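PDB 4GAX: amorpha-4,11-diene synthase from Artemisia annua, which probably cyclises farnesyl diphosphate to a sesquiterpene with loss of diphosphate, and is here an engineered variant of alpha-bisabolol synthase. Local coordinates for residues R125-K129 with Q130-V134; A291-E295 with P296-R300; K452-L455 with G456-N460; A524-N527 with L528-L532; E548-N551 with L552-L556. All blocks are in the same frame, centred on the assembly; numbering follows the deposited sequence.

Contact 1. Residues R125-K129 with Q130-V134; sequences RLMRK and QGYFV
Two nitrogens of one guanidinium close on a single acceptor: Arg128 NE lies 3.0 Å and Arg128 NH2 2.8 Å from Val134 O. The grip is side-on, and the oxygen sits almost in the guanidinium plane while both donors lie in the carbonyl plane. With CG set beside the backbone N (chi1 -76°) and the chain extended from CG to NE, the Arg128 head reaches past the helix end to the returning loop. Its NH2 also forms a salt bridge with Glu174, and NH1 donates to Met169 O.

The backbone bonds terminate helix 120-129. Tyr132 N reaches Met127 O at 3.0 Å and Gly131 N reaches Arg128 O at 2.9 Å; with the positive phi of Gly131 (100°), this pair defines a Schellman motif.

A ring edge meets the guanidinium face: Phe133 CE2 stands 3.4 Å from Arg128 NH2, toward the rim of that face, with the two planes 89° apart. The apolar group belongs to Met127, whose SD makes an oblique Met-aromatic contact with Tyr132, 3.8 Å from CD1, and Met127 CB rests 3.8 Å from Val134 CG2.

The last-turn carbonyls of Met127 and Arg128 are thus satisfied by the turn itself. Arg128, shared between Val134 O, Met169 O and Glu174, is fixed in rotation as well as position, and ties the loop to the helix it leaves.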
# COMPACT_ATOMS: atom_id res chain seq x y z
N ARG A 125 -1.24 -9.54 16.63
CA ARG A 125 -1.26 -8.92 15.31
C ARG A 125 -2.08 -7.62 15.29
O ARG A 125 -1.64 -6.62 14.71
CB ARG A 125 -1.78 -9.90 14.26
CG ARG A 125 -1.86 -9.30 12.87
CD ARG A 125 -2.23 -10.34 11.83
NE ARG A 125 -3.60 -10.85 12.00
CZ ARG A 125 -4.70 -10.15 11.73
NH1 ARG A 125 -4.61 -8.91 11.27
NH2 ARG A 125 -5.90 -10.70 11.91
N LEU A 126 -3.26 -7.63 15.91
CA LEU A 126 -4.09 -6.42 15.96
C LEU A 126 -3.43 -5.31 16.76
O LEU A 126 -3.55 -4.12 16.40
CB LEU A 126 -5.47 -6.71 16.54
CG LEU A 126 -6.42 -7.67 15.83
CD1 LEU A 126 -7.80 -7.64 16.54
CD2 LEU A 126 -6.56 -7.33 14.35
N MET A 127 -2.74 -5.67 17.84
CA MET A 127 -2.00 -4.66 18.59
C MET A 127 -0.91 -4.02 17.72
O MET A 127 -0.83 -2.79 17.62
CB MET A 127 -1.39 -5.25 19.87
CG MET A 127 -2.44 -5.58 20.96
SD MET A 127 -3.32 -4.13 21.60
CE MET A 127 -4.83 -4.21 20.67
N ARG A 128 -0.08 -4.84 17.08
CA ARG A 128 1.02 -4.32 16.27
C ARG A 128 0.52 -3.54 15.05
O ARG A 128 1.10 -2.53 14.68
CB ARG A 128 1.98 -5.44 15.82
CG ARG A 128 2.90 -5.90 16.97
CD ARG A 128 4.19 -6.58 16.47
NE ARG A 128 5.10 -6.83 17.59
CZ ARG A 128 6.27 -7.46 17.47
NH1 ARG A 128 6.67 -7.85 16.28
NH2 ARG A 128 7.02 -7.69 18.55
N LYS A 129 -0.56 -4.01 14.45
CA LYS A 129 -1.18 -3.28 13.34
C LYS A 129 -1.61 -1.88 13.80
O LYS A 129 -1.54 -0.91 13.04
CB LYS A 129 -2.37 -4.06 12.78
CG LYS A 129 -3.18 -3.37 11.66
CD LYS A 129 -4.26 -4.32 11.11
CE LYS A 129 -5.19 -3.62 10.10
NZ LYS A 129 -4.50 -2.53 9.36
N GLN A 130 -2.02 -1.77 15.06
CA GLN A 130 -2.47 -0.51 15.63
C GLN A 130 -1.28 0.37 16.02
O GLN A 130 -1.43 1.55 16.37
CB GLN A 130 -3.39 -0.79 16.84
CG GLN A 130 -4.17 0.41 17.38
CD GLN A 130 -5.23 0.93 16.43
OE1 GLN A 130 -5.49 0.35 15.37
NE2 GLN A 130 -5.85 2.05 16.80
N GLY A 131 -0.08 -0.19 15.92
CA GLY A 131 1.11 0.57 16.25
C GLY A 131 1.66 0.29 17.64
O GLY A 131 2.63 0.92 18.06
N TYR A 132 1.03 -0.63 18.39
CA TYR A 132 1.54 -0.95 19.73
C TYR A 132 2.61 -2.05 19.62
O TYR A 132 2.30 -3.17 19.21
CB TYR A 132 0.43 -1.45 20.66
CG TYR A 132 -0.68 -0.46 20.90
CD1 TYR A 132 -1.99 -0.74 20.50
CD2 TYR A 132 -0.43 0.75 21.54
CE1 TYR A 132 -3.02 0.17 20.72
CE2 TYR A 132 -1.46 1.67 21.75
CZ TYR A 132 -2.75 1.37 21.35
OH TYR A 132 -3.76 2.28 21.58
N PHE A 133 3.84 -1.72 19.98
CA PHE A 133 4.97 -2.64 19.84
C PHE A 133 4.95 -3.68 20.98
O PHE A 133 5.88 -3.78 21.79
CB PHE A 133 6.29 -1.86 19.84
CG PHE A 133 7.46 -2.59 19.21
CD1 PHE A 133 8.58 -1.88 18.78
CD2 PHE A 133 7.45 -3.98 19.06
CE1 PHE A 133 9.67 -2.53 18.21
CE2 PHE A 133 8.54 -4.63 18.50
CZ PHE A 133 9.65 -3.91 18.08
N VAL A 134 3.87 -4.44 21.01
CA VAL A 134 3.69 -5.56 21.93
C VAL A 134 4.80 -6.59 21.68
O VAL A 134 5.25 -6.75 20.55
CB VAL A 134 2.30 -6.16 21.65
CG1 VAL A 134 2.34 -7.67 21.63
CG2 VAL A 134 1.26 -5.57 22.61

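Contact 2. Residues A291-E295 with P296-R300; sequences ASRFE and PQYSR
Glu295 O accepts two bonds: Tyr298 N donates to it at 3.0 Å, and Arg302 NH1, in the first turn of helix 299-322, donates the other. The Tyr298 donor stands well above the carbonyl plane, in keeping with the tight turn through the 3-10 residues Pro296 and Gln297. The turn delivers Tyr298 to the N-cap position of helix 299-322.

The same turn folds the Tyr298 ring back onto Arg293. Arg293 CB comes within 3.6 Å of Tyr298 CD2, and Arg293 CZ lies 3.6 Å from Tyr298 CE2, which sits over the centre of one guanidinium face. Because the two planes are inclined by 50°, this is an oblique lean rather than a parallel stack. Bends at chi2 and chi3 (-59° and -54°) curl the arginine into this place.

The guanidinium is also held along its edge by Glu295. Arg293 NE donates to Glu295 OE1 at 3.0 Å and Arg293 NH2 to Glu295 OE2 at 2.9 Å, a side-on salt bridge with one nitrogen per oxygen. The first oxygen is met on its syn side, the second from above the carboxylate plane. Arg293 NH1 donates to Pro520 O. A water 2.6 Å from Tyr298 OH accepts only a weak bond from Arg293 NH2.

Edge and face of the guanidinium are therefore both engaged within one short connection: the carboxylate fixes its rotation, the tyrosine covers one side, and Glu295 would offset positive charge locally.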
# COMPACT_ATOMS: atom_id res chain seq x y z
N ALA A 291 -4.15 2.58 -3.51
CA ALA A 291 -3.48 1.77 -2.49
C ALA A 291 -3.12 2.55 -1.24
O ALA A 291 -3.15 2.00 -0.12
CB ALA A 291 -2.23 1.10 -3.07
N SER A 292 -2.78 3.83 -1.39
CA SER A 292 -2.33 4.62 -0.24
C SER A 292 -3.39 4.63 0.85
O SER A 292 -3.12 4.21 1.99
CB SER A 292 -1.97 6.06 -0.65
OG SER A 292 -3.10 6.74 -1.18
N ARG A 293 -4.58 5.10 0.51
CA ARG A 293 -5.74 5.03 1.41
C ARG A 293 -6.98 4.84 0.54
O ARG A 293 -7.19 5.60 -0.41
CB ARG A 293 -5.91 6.32 2.24
CG ARG A 293 -4.80 6.69 3.27
CD ARG A 293 -4.58 5.62 4.35
NE ARG A 293 -5.78 5.19 5.08
CZ ARG A 293 -6.00 5.41 6.38
NH1 ARG A 293 -5.12 6.09 7.10
NH2 ARG A 293 -7.11 4.94 6.97
N PHE A 294 -7.81 3.86 0.85
CA PHE A 294 -8.98 3.60 -0.01
C PHE A 294 -10.25 4.23 0.56
O PHE A 294 -11.30 4.28 -0.10
CB PHE A 294 -9.22 2.09 -0.15
CG PHE A 294 -9.74 1.46 1.11
CD1 PHE A 294 -11.11 1.38 1.36
CD2 PHE A 294 -8.85 1.00 2.08
CE1 PHE A 294 -11.58 0.82 2.56
CE2 PHE A 294 -9.32 0.44 3.28
CZ PHE A 294 -10.70 0.35 3.52
N GLU A 295 -10.17 4.70 1.80
CA GLU A 295 -11.36 5.13 2.53
C GLU A 295 -11.99 6.40 1.96
O GLU A 295 -11.29 7.24 1.37
CB GLU A 295 -11.04 5.28 4.02
CG GLU A 295 -10.57 3.97 4.66
CD GLU A 295 -9.05 3.79 4.61
OE1 GLU A 295 -8.38 4.44 3.77
OE2 GLU A 295 -8.52 3.00 5.41
N PRO A 296 -13.32 6.55 2.14
CA PRO A 296 -14.04 7.65 1.51
C PRO A 296 -13.52 9.01 1.93
O PRO A 296 -13.53 9.92 1.12
CB PRO A 296 -15.50 7.46 1.97
CG PRO A 296 -15.42 6.48 3.11
CD PRO A 296 -14.22 5.64 2.88
N GLN A 297 -13.02 9.13 3.15
CA GLN A 297 -12.54 10.39 3.68
C GLN A 297 -11.35 10.93 2.87
O GLN A 297 -11.08 12.14 2.86
CB GLN A 297 -12.12 10.22 5.16
CG GLN A 297 -13.25 9.75 6.11
CD GLN A 297 -13.71 8.29 5.90
OE1 GLN A 297 -13.03 7.50 5.26
NE2 GLN A 297 -14.87 7.94 6.45
N TYR A 298 -10.64 10.04 2.19
CA TYR A 298 -9.43 10.42 1.47
C TYR A 298 -9.57 10.57 -0.06
O TYR A 298 -8.59 10.48 -0.80
CB TYR A 298 -8.32 9.43 1.83
CG TYR A 298 -8.11 9.37 3.33
CD1 TYR A 298 -7.70 10.50 4.02
CD2 TYR A 298 -8.34 8.20 4.05
CE1 TYR A 298 -7.50 10.46 5.41
CE2 TYR A 298 -8.13 8.15 5.45
CZ TYR A 298 -7.72 9.29 6.11
OH TYR A 298 -7.53 9.26 7.48
N SER A 299 -10.79 10.81 -0.52
CA SER A 299 -11.07 11.03 -1.93
C SER A 299 -10.23 12.12 -2.61
O SER A 299 -9.65 11.88 -3.68
CB SER A 299 -12.56 11.35 -2.12
OG SER A 299 -12.86 11.33 -3.50
N ARG A 300 -10.17 13.31 -2.01
CA ARG A 300 -9.38 14.39 -2.60
C ARG A 300 -7.91 14.02 -2.66
O ARG A 300 -7.23 14.31 -3.66
CB ARG A 300 -9.54 15.70 -1.82
CG ARG A 300 -10.92 16.33 -1.94
CD ARG A 300 -10.88 17.83 -1.63
NE ARG A 300 -10.31 18.61 -2.74
CZ ARG A 300 -11.00 19.00 -3.82
NH1 ARG A 300 -12.28 18.68 -3.94
NH2 ARG A 300 -10.40 19.70 -4.77
O HOH W 1 -8.34 7.26 8.91

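Contact 3. Residues K452-L455 with G456-N460; sequences KGIL and GRRLN
Gly456 N donates to Lys452 O at 2.9 Å, the first of four consecutive i to i-4 bonds that carry the alpha-helix across both segments. Next, Arg457 N reaches Gly453 O at 3.2 Å. The Arg457 side chain leaves with CG anti to the backbone N (chi1 -163°) and bends at chi3, which turns the guanidinium so that NH2 lies 4.0 Å from Ile454 CG2. Arg457 NE is held by a salt bridge to Asp410.

One residue on, Arg458 N bonds to Ile454 O at 2.9 Å. The side chain runs alongside Ile454 in the same direction, and the Ile454 CG2 methyl meets the edge of its guanidinium. Arg458 NH2 approaches the edge of the Arg457 group in its plane, whereas Arg457 NH1 stands over the rim of one Arg458 face. Both side chains touch Asp410, which would moderate their shared positive charge.

Leu459 N makes the last of the four bonds between the segments, 2.8 Å to Leu455 O, and Asn460 N continues the pattern to Gly456 O. Leu459 CG lies 3.7 Å from Leu455 CD1 as the two leucines cross.

This leucine side of helix 447-461 faces protein: Leu455 packs on Val500, Trp504 and Ile507 of helix 489-513 and on Val529 of helix 519-535, while Arg457 links to helix 407-416 through Asp410.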
# COMPACT_ATOMS: atom_id res chain seq x y z
N LYS A 452 11.94 1.43 2.09
CA LYS A 452 10.98 1.40 1.00
C LYS A 452 11.69 1.53 -0.35
O LYS A 452 11.48 0.73 -1.26
CB LYS A 452 9.97 2.54 1.16
CG LYS A 452 8.91 2.61 0.07
CD LYS A 452 7.96 3.79 0.30
CE LYS A 452 6.87 3.87 -0.78
NZ LYS A 452 7.42 3.84 -2.16
N GLY A 453 12.57 2.53 -0.46
CA GLY A 453 13.33 2.74 -1.68
C GLY A 453 14.19 1.55 -2.08
O GLY A 453 14.22 1.16 -3.25
N ILE A 454 14.89 0.96 -1.11
CA ILE A 454 15.75 -0.18 -1.39
C ILE A 454 14.92 -1.41 -1.77
O ILE A 454 15.25 -2.13 -2.73
CB ILE A 454 16.62 -0.55 -0.18
CG1 ILE A 454 17.59 0.59 0.16
CG2 ILE A 454 17.41 -1.82 -0.45
CD1 ILE A 454 18.46 0.29 1.38
N LEU A 455 13.85 -1.66 -1.03
CA LEU A 455 12.96 -2.79 -1.29
C LEU A 455 12.37 -2.68 -2.70
O LEU A 455 12.28 -3.68 -3.42
CB LEU A 455 11.84 -2.83 -0.26
CG LEU A 455 10.73 -3.87 -0.46
CD1 LEU A 455 11.29 -5.29 -0.48
CD2 LEU A 455 9.69 -3.74 0.64
N GLY A 456 11.96 -1.47 -3.08
CA GLY A 456 11.40 -1.22 -4.39
C GLY A 456 12.38 -1.57 -5.49
O GLY A 456 12.00 -2.15 -6.52
N ARG A 457 13.65 -1.22 -5.28
CA ARG A 457 14.69 -1.54 -6.24
C ARG A 457 14.91 -3.05 -6.29
O ARG A 457 15.05 -3.61 -7.37
CB ARG A 457 15.99 -0.81 -5.87
CG ARG A 457 17.01 -0.73 -6.99
CD ARG A 457 18.30 -0.06 -6.52
NE ARG A 457 18.73 -0.58 -5.21
CZ ARG A 457 19.27 -1.77 -5.02
NH1 ARG A 457 19.46 -2.60 -6.04
NH2 ARG A 457 19.62 -2.15 -3.80
N ARG A 458 14.92 -3.70 -5.12
CA ARG A 458 15.13 -5.15 -5.08
C ARG A 458 13.98 -5.90 -5.74
O ARG A 458 14.19 -6.87 -6.47
CB ARG A 458 15.30 -5.65 -3.64
CG ARG A 458 16.45 -5.02 -2.86
CD ARG A 458 17.81 -5.55 -3.30
NE ARG A 458 18.90 -4.78 -2.70
CZ ARG A 458 20.19 -5.08 -2.82
NH1 ARG A 458 20.57 -6.14 -3.51
NH2 ARG A 458 21.10 -4.31 -2.24
N LEU A 459 12.75 -5.47 -5.46
CA LEU A 459 11.58 -6.16 -6.01
C LEU A 459 11.54 -6.02 -7.53
O LEU A 459 11.16 -6.96 -8.25
CB LEU A 459 10.29 -5.65 -5.38
CG LEU A 459 10.08 -6.12 -3.93
CD1 LEU A 459 8.83 -5.50 -3.32
CD2 LEU A 459 10.00 -7.65 -3.88
N ASN A 460 11.94 -4.85 -8.03
CA ASN A 460 11.97 -4.60 -9.47
C ASN A 460 13.12 -5.34 -10.15
O ASN A 460 13.01 -5.71 -11.32
CB ASN A 460 12.04 -3.09 -9.75
CG ASN A 460 11.81 -2.76 -11.21
OD1 ASN A 460 11.36 -3.60 -12.00
ND2 ASN A 460 12.12 -1.52 -11.59

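Contact 4. Residues A524-N527 with L528-L532; sequences AVIN and LVHFL
His530 folds back over the preceding turn toward Ile526. His530 CB lies 3.7 Å from Ile526 O, about equally near Asn527 O. His530 CG, set beside the backbone N (chi1 -75°), is 3.6 Å from Ile526 O. His530 ND1 is not hydrogen-bonded to that carbonyl, for the angle is poor; it is paired instead with a water at 2.9 Å that lies at the ring edge, in its plane. Further out, His530 CE1 meets Ile526 CG1 at 3.7 Å, the two side chains running together in the same direction. The imidazole also makes an edge-to-face contact with Trp215.

The same water donates to Asn527 OD1 at 2.6 Å, bridging two buried side chains three residues apart on the helix. Asn527 ND2 is bonded to Ser292 O, so both ends of the buried amide are engaged and its rotation is fixed.

Beneath these groups i to i-4 bonds link the segments: His530 N donates to Ile526 O at 3.0 Å, and Phe531 N to Asn527 O at 2.8 Å. On a further face, Val529 CG2 packs against the Val525 carbonyl.

Helix 519-535 runs near the centre of the chain, enclosed on several sides. Helix 282-292 receives Leu528 and Phe531, helix 489-513 takes Ile526 and Val529 through Ile507, and helix 447-461 meets Val525, Leu528 and Val529 through Leu448, Lys452 and Leu455.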
# COMPACT_ATOMS: atom_id res chain seq x y z
N ALA A 524 -0.80 5.25 5.49
CA ALA A 524 -0.65 5.51 4.05
C ALA A 524 0.72 5.05 3.57
O ALA A 524 0.83 4.43 2.52
CB ALA A 524 -0.83 7.01 3.73
N VAL A 525 1.76 5.40 4.32
CA VAL A 525 3.11 4.99 3.97
C VAL A 525 3.21 3.46 3.91
O VAL A 525 3.75 2.92 2.95
CB VAL A 525 4.18 5.54 4.94
CG1 VAL A 525 5.55 4.87 4.66
CG2 VAL A 525 4.30 7.08 4.82
N ILE A 526 2.69 2.77 4.92
CA ILE A 526 2.86 1.32 4.97
C ILE A 526 2.09 0.65 3.82
O ILE A 526 2.54 -0.36 3.27
CB ILE A 526 2.49 0.69 6.35
CG1 ILE A 526 3.06 -0.72 6.48
CG2 ILE A 526 0.97 0.60 6.58
CD1 ILE A 526 4.58 -0.75 6.53
N ASN A 527 0.96 1.24 3.43
CA ASN A 527 0.18 0.68 2.33
C ASN A 527 0.97 0.84 1.04
O ASN A 527 1.05 -0.09 0.24
CB ASN A 527 -1.19 1.37 2.21
CG ASN A 527 -2.13 1.02 3.35
OD1 ASN A 527 -1.94 0.01 4.06
ND2 ASN A 527 -3.15 1.85 3.54
N LEU A 528 1.57 2.02 0.84
CA LEU A 528 2.38 2.24 -0.36
C LEU A 528 3.58 1.29 -0.41
O LEU A 528 3.98 0.86 -1.49
CB LEU A 528 2.85 3.70 -0.47
CG LEU A 528 1.72 4.67 -0.83
CD1 LEU A 528 2.20 6.12 -0.74
CD2 LEU A 528 1.17 4.38 -2.22
N VAL A 529 4.15 0.95 0.75
CA VAL A 529 5.24 -0.04 0.75
C VAL A 529 4.74 -1.42 0.37
O VAL A 529 5.35 -2.11 -0.44
CB VAL A 529 5.93 -0.13 2.15
CG1 VAL A 529 6.98 -1.24 2.16
CG2 VAL A 529 6.58 1.20 2.52
N HIS A 530 3.61 -1.84 0.94
CA HIS A 530 3.04 -3.14 0.59
C HIS A 530 2.59 -3.20 -0.87
O HIS A 530 2.66 -4.25 -1.53
CB HIS A 530 1.88 -3.50 1.53
CG HIS A 530 2.34 -3.92 2.89
ND1 HIS A 530 1.68 -3.57 4.05
CD2 HIS A 530 3.40 -4.68 3.27
CE1 HIS A 530 2.31 -4.08 5.09
NE2 HIS A 530 3.37 -4.75 4.65
N PHE A 531 2.16 -2.05 -1.39
CA PHE A 531 1.81 -1.98 -2.81
C PHE A 531 2.95 -2.39 -3.74
O PHE A 531 2.72 -2.91 -4.86
CB PHE A 531 1.30 -0.59 -3.19
CG PHE A 531 0.95 -0.46 -4.63
CD1 PHE A 531 -0.19 -1.08 -5.12
CD2 PHE A 531 1.76 0.24 -5.51
CE1 PHE A 531 -0.53 -0.98 -6.46
CE2 PHE A 531 1.42 0.35 -6.86
CZ PHE A 531 0.28 -0.27 -7.33
N LEU A 532 4.18 -2.18 -3.31
CA LEU A 532 5.33 -2.50 -4.17
C LEU A 532 5.33 -3.97 -4.53
O LEU A 532 5.78 -4.36 -5.62
CB LEU A 532 6.67 -2.15 -3.49
CG LEU A 532 6.93 -0.70 -3.06
CD1 LEU A 532 8.12 -0.63 -2.08
CD2 LEU A 532 7.19 0.18 -4.26
O HOH W 2 -0.90 -2.34 3.82

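Contact 5. Residues E548-N551 with L552-L556; sequences EYKN and LVKSL
Ser555 N donates to Asn551 O at 2.9 Å, one of the i to i-4 bonds that satisfy each carbonyl of residues 548-551. The others are Leu552 N to Glu548 O, Val553 N to Tyr549 O and Lys554 N to Lys550 O, all reasonably straight, with angles at the hydrogen of at least 154°.

Leu552 O takes two donors. Leu556 N binds Leu552 O at 3.0 Å along the helix, and Ser555 OG adds a bond of 2.8 Å. Both arrive from the same face of the carbonyl plane. The serine hydroxyl reaches it because OG stands between the backbone N and the carbonyl carbon (chi1 78°), turned back along the helix. Two outside bonds add to these: Asn551 ND2 donates to Glu547 O, and Gln252 NE2 to Leu556 O.

The two lysines lie side by side, pointing alike, with Lys550 CD 3.6 Å from Lys554 CE. Their ammonium groups stay apart, Lys550 NZ being 4.9 Å from Lys554 NZ, and like charge would keep them so. Lys550 NZ has a long, weak ion pair with Glu547. On a different face, Tyr549 CE2 meets Val553 CG2 at 3.7 Å, and the tyrosine ring makes an edge-to-face contact with Phe287.

Lys550 and Lys554 lie on a partly exposed side, while Tyr549, Leu552, Val553 and Leu556 pack on Phe287 of helix 282-292: an amphipathic helix within the all-helical terpene synthase fold.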
# COMPACT_ATOMS: atom_id res chain seq x y z
N GLU A 548 -2.36 -11.04 -13.14
CA GLU A 548 -2.52 -10.89 -11.70
C GLU A 548 -2.93 -9.44 -11.40
O GLU A 548 -3.96 -9.20 -10.77
CB GLU A 548 -1.23 -11.26 -10.98
CG GLU A 548 -1.41 -11.85 -9.59
CD GLU A 548 -0.17 -12.58 -9.08
OE1 GLU A 548 0.88 -11.94 -8.90
OE2 GLU A 548 -0.26 -13.81 -8.86
N TYR A 549 -2.14 -8.49 -11.90
CA TYR A 549 -2.42 -7.08 -11.70
C TYR A 549 -3.75 -6.67 -12.35
O TYR A 549 -4.51 -5.89 -11.78
CB TYR A 549 -1.27 -6.24 -12.26
CG TYR A 549 -1.37 -4.75 -12.01
CD1 TYR A 549 -0.64 -4.14 -10.99
CD2 TYR A 549 -2.18 -3.94 -12.80
CE1 TYR A 549 -0.73 -2.77 -10.75
CE2 TYR A 549 -2.28 -2.58 -12.58
CZ TYR A 549 -1.55 -2.00 -11.56
OH TYR A 549 -1.65 -0.64 -11.36
N LYS A 550 -4.01 -7.21 -13.54
CA LYS A 550 -5.22 -6.83 -14.27
C LYS A 550 -6.48 -7.21 -13.49
O LYS A 550 -7.43 -6.44 -13.41
CB LYS A 550 -5.27 -7.47 -15.65
CG LYS A 550 -6.31 -6.82 -16.56
CD LYS A 550 -6.98 -7.83 -17.48
CE LYS A 550 -5.98 -8.50 -18.41
NZ LYS A 550 -6.66 -9.48 -19.31
N ASN A 551 -6.49 -8.41 -12.92
CA ASN A 551 -7.68 -8.85 -12.22
C ASN A 551 -7.90 -8.20 -10.87
O ASN A 551 -9.03 -8.10 -10.41
CB ASN A 551 -7.76 -10.38 -12.14
CG ASN A 551 -8.26 -10.99 -13.43
OD1 ASN A 551 -9.46 -11.21 -13.61
ND2 ASN A 551 -7.34 -11.25 -14.35
N LEU A 552 -6.81 -7.75 -10.24
CA LEU A 552 -6.92 -6.97 -9.02
C LEU A 552 -7.68 -5.68 -9.33
O LEU A 552 -8.58 -5.29 -8.57
CB LEU A 552 -5.54 -6.62 -8.44
CG LEU A 552 -4.70 -7.78 -7.89
CD1 LEU A 552 -3.36 -7.26 -7.40
CD2 LEU A 552 -5.42 -8.53 -6.76
N VAL A 553 -7.33 -5.04 -10.44
CA VAL A 553 -8.00 -3.81 -10.86
C VAL A 553 -9.48 -4.07 -11.09
O VAL A 553 -10.34 -3.32 -10.61
CB VAL A 553 -7.35 -3.23 -12.14
CG1 VAL A 553 -8.10 -1.98 -12.60
CG2 VAL A 553 -5.89 -2.91 -11.89
N LYS A 554 -9.80 -5.14 -11.81
CA LYS A 554 -11.21 -5.46 -12.06
C LYS A 554 -11.97 -5.79 -10.78
O LYS A 554 -13.13 -5.41 -10.63
CB LYS A 554 -11.33 -6.63 -13.05
CG LYS A 554 -10.76 -6.34 -14.43
CD LYS A 554 -11.39 -7.27 -15.47
CE LYS A 554 -10.46 -7.49 -16.65
NZ LYS A 554 -11.10 -8.35 -17.70
N SER A 555 -11.31 -6.48 -9.86
CA SER A 555 -11.96 -6.88 -8.62
C SER A 555 -12.29 -5.65 -7.77
O SER A 555 -13.27 -5.63 -7.03
CB SER A 555 -11.11 -7.88 -7.83
OG SER A 555 -10.05 -7.23 -7.15
N LEU A 556 -11.46 -4.62 -7.88
CA LEU A 556 -11.70 -3.38 -7.14
C LEU A 556 -12.65 -2.39 -7.84
O LEU A 556 -13.48 -1.74 -7.19
CB LEU A 556 -10.35 -2.70 -6.81
CG LEU A 556 -9.80 -3.01 -5.42
CD1 LEU A 556 -9.57 -4.48 -5.26
CD2 LEU A 556 -8.52 -2.20 -5.08

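From the N terminus, contact 1 ends helix 120-129 in the N-terminal terpene synthase domain and contact 2 turns helix 282-292 into helix 299-322. Contacts 3, 4 and 5 each lie within a single helix. All five are local and follow one another in series, so none closes a long loop, and none nests in or crosses another. Contact 4 is the central element: it meets contact 2 where Ala291 CB packs 3.6 Å from Phe531 CD1, and contact 3 by packing of Lys452 on Val529. Contact 5 comes within about 4 Å of contact 4, nearest atoms, without touching it. Contacts 1 and 5 lie on opposite sides of the chain's centre, about 29 Å apart between centres.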